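Local coordinates for organic hydroperoxide resistance protein (Legionella pneumophila, PDB 6MJN) that probably reduces organic hydroperoxides through active-site cysteines, as in other members of the OsmC family, and so protects the bacterium from peroxide stress, at residues B[49-52]-B[53-57]; B[112-115]-B[116-120]. One frame throughout, in Å; residues are numbered along the deposited sequence.

Contact 1 (B[49-52]-B[53-57])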
ATOM      1  N   GLY B  49       5.864 -13.365 -12.829  1.00 50.05           N
ATOM      2  CA  GLY B  49       5.949 -12.653 -14.086  1.00 48.32           C
ATOM      3  C   GLY B  49       5.196 -11.340 -14.129  1.00 46.84           C
ATOM      4  O   GLY B  49       5.180 -10.690 -15.186  1.00 48.69           O
ATOM      5  N   ALA B  50       4.554 -10.950 -13.029  1.00 42.42           N
ATOM      6  CA  ALA B  50       3.934  -9.636 -12.859  1.00 39.47           C
ATOM      7  C   ALA B  50       3.911  -9.302 -11.369  1.00 33.11           C
ATOM      8  O   ALA B  50       4.221 -10.145 -10.521  1.00 36.34           O
ATOM      9  CB  ALA B  50       2.522  -9.597 -13.449  1.00 42.49           C
ATOM     10  N   THR B  51       3.524  -8.063 -11.042  1.00 30.38           N
ATOM     11  CA  THR B  51       3.577  -7.617  -9.652  1.00 31.18           C
ATOM     12  C   THR B  51       2.361  -8.126  -8.873  1.00 30.53           C
ATOM     13  O   THR B  51       1.521  -8.868  -9.390  1.00 33.91           O
ATOM     14  CB  THR B  51       3.698  -6.095  -9.578  1.00 32.49           C
ATOM     15  OG1 THR B  51       4.091  -5.706  -8.247  1.00 32.25           O
ATOM     16  CG2 THR B  51       2.386  -5.430  -9.905  1.00 31.87           C
ATOM     17  N   ASN B  52       2.270  -7.727  -7.606  1.00 30.61           N
ATOM     18  CA  ASN B  52       1.254  -8.225  -6.682  1.00 31.40           C
ATOM     19  C   ASN B  52       1.052  -7.182  -5.581  1.00 31.69           C
ATOM     20  O   ASN B  52       1.855  -6.243  -5.443  1.00 28.26           O
ATOM     21  CB  ASN B  52       1.667  -9.586  -6.088  1.00 28.62           C
ATOM     22  CG  ASN B  52       3.023  -9.532  -5.422  1.00 34.52           C
ATOM     23  OD1 ASN B  52       3.184  -8.844  -4.427  1.00 32.23           O
ATOM     24  ND2 ASN B  52       4.001 -10.280  -5.954  1.00 32.34           N
ATOM     25  N   PRO B  53      -0.005  -7.319  -4.765  1.00 30.49           N
ATOM     26  CA  PRO B  53      -0.242  -6.320  -3.707  1.00 28.22           C
ATOM     27  C   PRO B  53       0.898  -6.154  -2.702  1.00 28.60           C
ATOM     28  O   PRO B  53       1.035  -5.053  -2.166  1.00 26.80           O
ATOM     29  CB  PRO B  53      -1.516  -6.835  -3.018  1.00 28.20           C
ATOM     30  CG  PRO B  53      -2.239  -7.569  -4.120  1.00 31.68           C
ATOM     31  CD  PRO B  53      -1.138  -8.265  -4.877  1.00 30.99           C
ATOM     32  N   GLU B  54       1.662  -7.205  -2.369  1.00 24.00           N
ATOM     33  CA  GLU B  54       2.767  -7.017  -1.422  1.00 25.53           C
ATOM     34  C   GLU B  54       3.833  -6.109  -2.001  1.00 29.87           C
ATOM     35  O   GLU B  54       4.414  -5.283  -1.278  1.00 26.33           O
ATOM     36  CB  GLU B  54       3.393  -8.359  -1.019  1.00 28.94           C
ATOM     37  CG  GLU B  54       2.499  -9.182  -0.089  1.00 34.61           C
ATOM     38  CD  GLU B  54       1.221  -9.640  -0.761  1.00 44.85           C
ATOM     39  OE1 GLU B  54       1.268 -10.093  -1.935  1.00 38.06           O
ATOM     40  OE2 GLU B  54       0.160  -9.522  -0.115  1.00 52.88           O
ATOM     41  N   GLN B  55       4.130  -6.273  -3.303  1.00 28.39           N
ATOM     42  CA  GLN B  55       5.098  -5.401  -3.963  1.00 28.76           C
ATOM     43  C   GLN B  55       4.598  -3.967  -4.012  1.00 24.96           C
ATOM     44  O   GLN B  55       5.368  -3.015  -3.822  1.00 25.98           O
ATOM     45  CB  GLN B  55       5.380  -5.911  -5.382  1.00 25.02           C
ATOM     46  CG  GLN B  55       6.193  -7.191  -5.386  1.00 27.89           C
ATOM     47  CD  GLN B  55       6.814  -7.518  -6.736  1.00 38.40           C
ATOM     48  OE1 GLN B  55       6.391  -7.019  -7.789  1.00 34.32           O
ATOM     49  NE2 GLN B  55       7.816  -8.377  -6.706  1.00 40.79           N
ATOM     50  N   LEU B  56       3.318  -3.793  -4.316  1.00 24.31           N
ATOM     51  CA  LEU B  56       2.756  -2.448  -4.355  1.00 25.82           C
ATOM     52  C   LEU B  56       2.842  -1.775  -2.997  1.00 29.51           C
ATOM     53  O   LEU B  56       3.143  -0.578  -2.919  1.00 27.31           O
ATOM     54  CB  LEU B  56       1.313  -2.505  -4.839  1.00 24.60           C
ATOM     55  CG  LEU B  56       1.245  -2.952  -6.293  1.00 29.74           C
ATOM     56  CD1 LEU B  56      -0.190  -3.270  -6.665  1.00 31.17           C
ATOM     57  CD2 LEU B  56       1.824  -1.846  -7.168  1.00 36.80           C
ATOM     58  N   PHE B  57       2.614  -2.537  -1.908  1.00 24.85           N
ATOM     59  CA  PHE B  57       2.699  -1.965  -0.571  1.00 23.93           C
ATOM     60  C   PHE B  57       4.149  -1.641  -0.225  1.00 23.48           C
ATOM     61  O   PHE B  57       4.445  -0.551   0.279  1.00 26.30           O
ATOM     62  CB  PHE B  57       2.108  -2.940   0.457  1.00 23.96           C
ATOM     63  CG  PHE B  57       1.993  -2.349   1.832  1.00 25.97           C
ATOM     64  CD1 PHE B  57       0.878  -1.593   2.165  1.00 30.41           C
ATOM     65  CD2 PHE B  57       3.013  -2.503   2.753  1.00 28.59           C
ATOM     66  CE1 PHE B  57       0.754  -1.021   3.426  1.00 36.23           C
ATOM     67  CE2 PHE B  57       2.915  -1.928   4.008  1.00 30.18           C
ATOM     68  CZ  PHE B  57       1.776  -1.181   4.343  1.00 32.11           C
TER
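With CG of N52 tucked between the backbone N and the carbonyl carbon (chi1 55°), the amide of N52 folds back over the first turn of the helix it precedes and faces the backbone of Q55. The result is a worked case of the asparagine N-cap, here at the start of helix 53-76 of the OsmC fold. OD1 of N52 accepts from N of Q55 at 3.0 Å; the N-H points well at the oxygen (159°), yet the donor sits tilted from the amide plane. While OD1 serves the first turn, the carbonyl of the same residue begins the i to i+4 bonding of the helix, O of N52 receiving N of L56 at 3.1 Å along an almost straight C=O...N line. P53 fits the first position of the helix, where its nitrogen has no hydrogen to give.

The side chain of N52 is also crossed at about a right angle by that of Q55, whose CG lies 3.6 Å from OD1 of N52. ND2 of N52 turns to the second subunit and bonds to OH of its Y13, and NE2 of Q55 makes weak bonds to D31 and T15 of that subunit, so the buried cap is also part of the dimer interface. One residue earlier, T51 sets its hydroxyl opposite its backbone N (chi1 -165°), toward the extended chain of Q55. There OG1 of T51 donates to OE1 of Q55 at 2.7 Å, in the carbonyl plane and on a lone pair.

Contact 2 (B[112-115]-B[116-120])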
ATOM      1  N   LEU B 112      24.997  12.760   7.449  1.00 37.64           N
ATOM      2  CA  LEU B 112      24.793  12.790   8.888  1.00 40.26           C
ATOM      3  C   LEU B 112      25.645  11.717   9.541  1.00 41.29           C
ATOM      4  O   LEU B 112      26.013  10.722   8.902  1.00 37.70           O
ATOM      5  CB  LEU B 112      23.325  12.544   9.247  1.00 39.96           C
ATOM      6  CG  LEU B 112      22.308  13.513   8.653  1.00 41.43           C
ATOM      7  CD1 LEU B 112      20.914  13.092   9.098  1.00 41.24           C
ATOM      8  CD2 LEU B 112      22.610  14.921   9.077  1.00 40.99           C
ATOM      9  N   ASN B 113      25.959  11.917  10.825  1.00 35.25           N
ATOM     10  CA  ASN B 113      26.580  10.819  11.550  1.00 34.18           C
ATOM     11  C   ASN B 113      25.487   9.804  11.929  1.00 30.15           C
ATOM     12  O   ASN B 113      24.281  10.042  11.738  1.00 33.47           O
ATOM     13  CB  ASN B 113      27.430  11.340  12.735  1.00 35.04           C
ATOM     14  CG  ASN B 113      26.608  12.001  13.854  1.00 39.63           C
ATOM     15  OD1 ASN B 113      25.624  11.446  14.343  1.00 37.61           O
ATOM     16  ND2 ASN B 113      27.055  13.184  14.288  1.00 43.46           N
ATOM     17  N   GLN B 114      25.915   8.621  12.376  1.00 31.66           N
ATOM     18  CA  GLN B 114      24.964   7.525  12.590  1.00 31.01           C
ATOM     19  C   GLN B 114      23.867   7.916  13.585  1.00 37.20           C
ATOM     20  O   GLN B 114      22.680   7.642  13.357  1.00 34.78           O
ATOM     21  CB  GLN B 114      25.707   6.279  13.081  1.00 34.70           C
ATOM     22  CG  GLN B 114      24.800   5.081  13.373  1.00 35.41           C
ATOM     23  CD  GLN B 114      24.237   4.456  12.116  1.00 45.60           C
ATOM     24  OE1 GLN B 114      24.835   4.551  11.049  1.00 38.98           O
ATOM     25  NE2 GLN B 114      23.069   3.814  12.237  1.00 46.43           N
ATOM     26  N   ASN B 115      24.236   8.574  14.682  1.00 34.10           N
ATOM     27  CA  ASN B 115      23.231   8.930  15.688  1.00 41.20           C
ATOM     28  C   ASN B 115      22.234   9.955  15.148  1.00 37.54           C
ATOM     29  O   ASN B 115      21.017   9.800  15.320  1.00 37.10           O
ATOM     30  CB  ASN B 115      23.915   9.439  16.960  1.00 48.14           C
ATOM     31  CG  ASN B 115      24.536   8.316  17.778  1.00 61.74           C
ATOM     32  OD1 ASN B 115      24.203   7.143  17.599  1.00 71.09           O
ATOM     33  ND2 ASN B 115      25.439   8.672  18.684  1.00 60.92           N
ATOM     34  N   GLU B 116      22.730  11.010  14.488  1.00 36.22           N
ATOM     35  CA  GLU B 116      21.857  11.977  13.825  1.00 35.58           C
ATOM     36  C   GLU B 116      20.880  11.300  12.882  1.00 40.12           C
ATOM     37  O   GLU B 116      19.700  11.668  12.823  1.00 35.64           O
ATOM     38  CB  GLU B 116      22.682  12.993  13.030  1.00 36.61           C
ATOM     39  CG  GLU B 116      23.438  14.001  13.869  1.00 39.44           C
ATOM     40  CD  GLU B 116      24.414  14.846  13.040  1.00 54.12           C
ATOM     41  OE1 GLU B 116      24.838  14.398  11.944  1.00 41.31           O
ATOM     42  OE2 GLU B 116      24.758  15.960  13.488  1.00 67.22           O
ATOM     43  N   ALA B 117      21.362  10.331  12.106  1.00 35.30           N
ATOM     44  CA  ALA B 117      20.499   9.648  11.153  1.00 36.79           C
ATOM     45  C   ALA B 117      19.437   8.821  11.870  1.00 32.71           C
ATOM     46  O   ALA B 117      18.284   8.776  11.433  1.00 36.19           O
ATOM     47  CB  ALA B 117      21.335   8.764  10.229  1.00 32.63           C
ATOM     48  N   GLU B 118      19.807   8.166  12.973  1.00 31.24           N
ATOM     49  CA  GLU B 118      18.835   7.365  13.716  1.00 32.64           C
ATOM     50  C   GLU B 118      17.716   8.233  14.270  1.00 44.29           C
ATOM     51  O   GLU B 118      16.547   7.828  14.261  1.00 36.62           O
ATOM     52  CB  GLU B 118      19.531   6.581  14.830  1.00 36.07           C
ATOM     53  CG  GLU B 118      20.502   5.580  14.241  1.00 37.81           C
ATOM     54  CD  GLU B 118      21.260   4.754  15.236  1.00 52.60           C
ATOM     55  OE1 GLU B 118      21.426   5.182  16.400  1.00 64.70           O
ATOM     56  OE2 GLU B 118      21.717   3.671  14.820  1.00 58.26           O
ATOM     57  N   ALA B 119      18.048   9.432  14.754  1.00 39.33           N
ATOM     58  CA  ALA B 119      17.010  10.324  15.269  1.00 44.21           C
ATOM     59  C   ALA B 119      16.116  10.851  14.148  1.00 42.33           C
ATOM     60  O   ALA B 119      14.904  11.032  14.338  1.00 37.57           O
ATOM     61  CB  ALA B 119      17.653  11.482  16.034  1.00 42.72           C
ATOM     62  N   LEU B 120      16.699  11.135  12.982  1.00 36.17           N
ATOM     63  CA  LEU B 120      15.908  11.646  11.871  1.00 39.60           C
ATOM     64  C   LEU B 120      14.915  10.600  11.383  1.00 36.71           C
ATOM     65  O   LEU B 120      13.738  10.910  11.144  1.00 38.22           O
ATOM     66  CB  LEU B 120      16.845  12.088  10.743  1.00 37.68           C
ATOM     67  CG  LEU B 120      16.290  12.339   9.342  1.00 42.61           C
ATOM     68  CD1 LEU B 120      15.156  13.351   9.351  1.00 47.15           C
ATOM     69  CD2 LEU B 120      17.420  12.834   8.465  1.00 44.81           C
TER
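N113 and E116 exchange two bonds, each pairing the side chain of one with the backbone of the other. OD1 of N113 takes the N-H of E116 at 2.9 Å, almost perfectly straight (178°), with the donor tilted from the amide plane. In return OE1 of E116 accepts from N of N113, also at 2.9 Å, on its anti side and somewhat out of the carboxylate plane. The two flat groups lie nearly parallel, 16° apart, in a stacked arrangement that brings ND2 of N113 to 3.4 Å from CD of E116. In N113 CG stands between the backbone N and the carbonyl carbon (chi1 67°), which places the amide at the helix end, whereas the extended chain of E116 reaches back to it. This reciprocal pair is a capping box, one of the classic N-terminal helix motifs, and it opens helix 114-125.

Backbone bonding takes over directly: O of N113 accepts from N of A117, and the carbonyls of Q114 and N115 from the N-H groups of E118 and A119.

A further polar pair bridges one turn along the flank. The chain of Q114, bent at chi2, brings NE2 to OE2 of E118 at 2.9 Å; the carboxylate is met from above its plane and lies almost perpendicular to the amide. NE2 of Q114 also donates to O of V144, which joins this flank to strand 140-146.

Apolar contacts lie on the inner side. CD1 of L112 meets CD2 of L120 at 3.6 Å, the two side chains crossing near a right angle, and CB of L112 stands 4.4 Å from CB of A117. L80 packs against both leucines, and L120 also touches I69 and V72 of helix 53-76.

In the fold
From the N terminus the chain first forms the antiparallel strands 13-20, 26-29 and 35-37, then runs through a loop that ends at contact 1, where helix 53-76 begins. Strands 82-93 and 99-110 follow, and contact 2 turns the chain from the second of them into helix 114-125. Both are helix starts, in series along the chain, neither nested nor crossing. Their centres lie about 31 Å apart, on opposite sides of the chain's centre. Contact 1 faces the second subunit, whereas contact 2 is touched by no other chain of the dimer. Helix 53-76 relates them: contact 1 starts it, and L120 of contact 2 packs on it farther along.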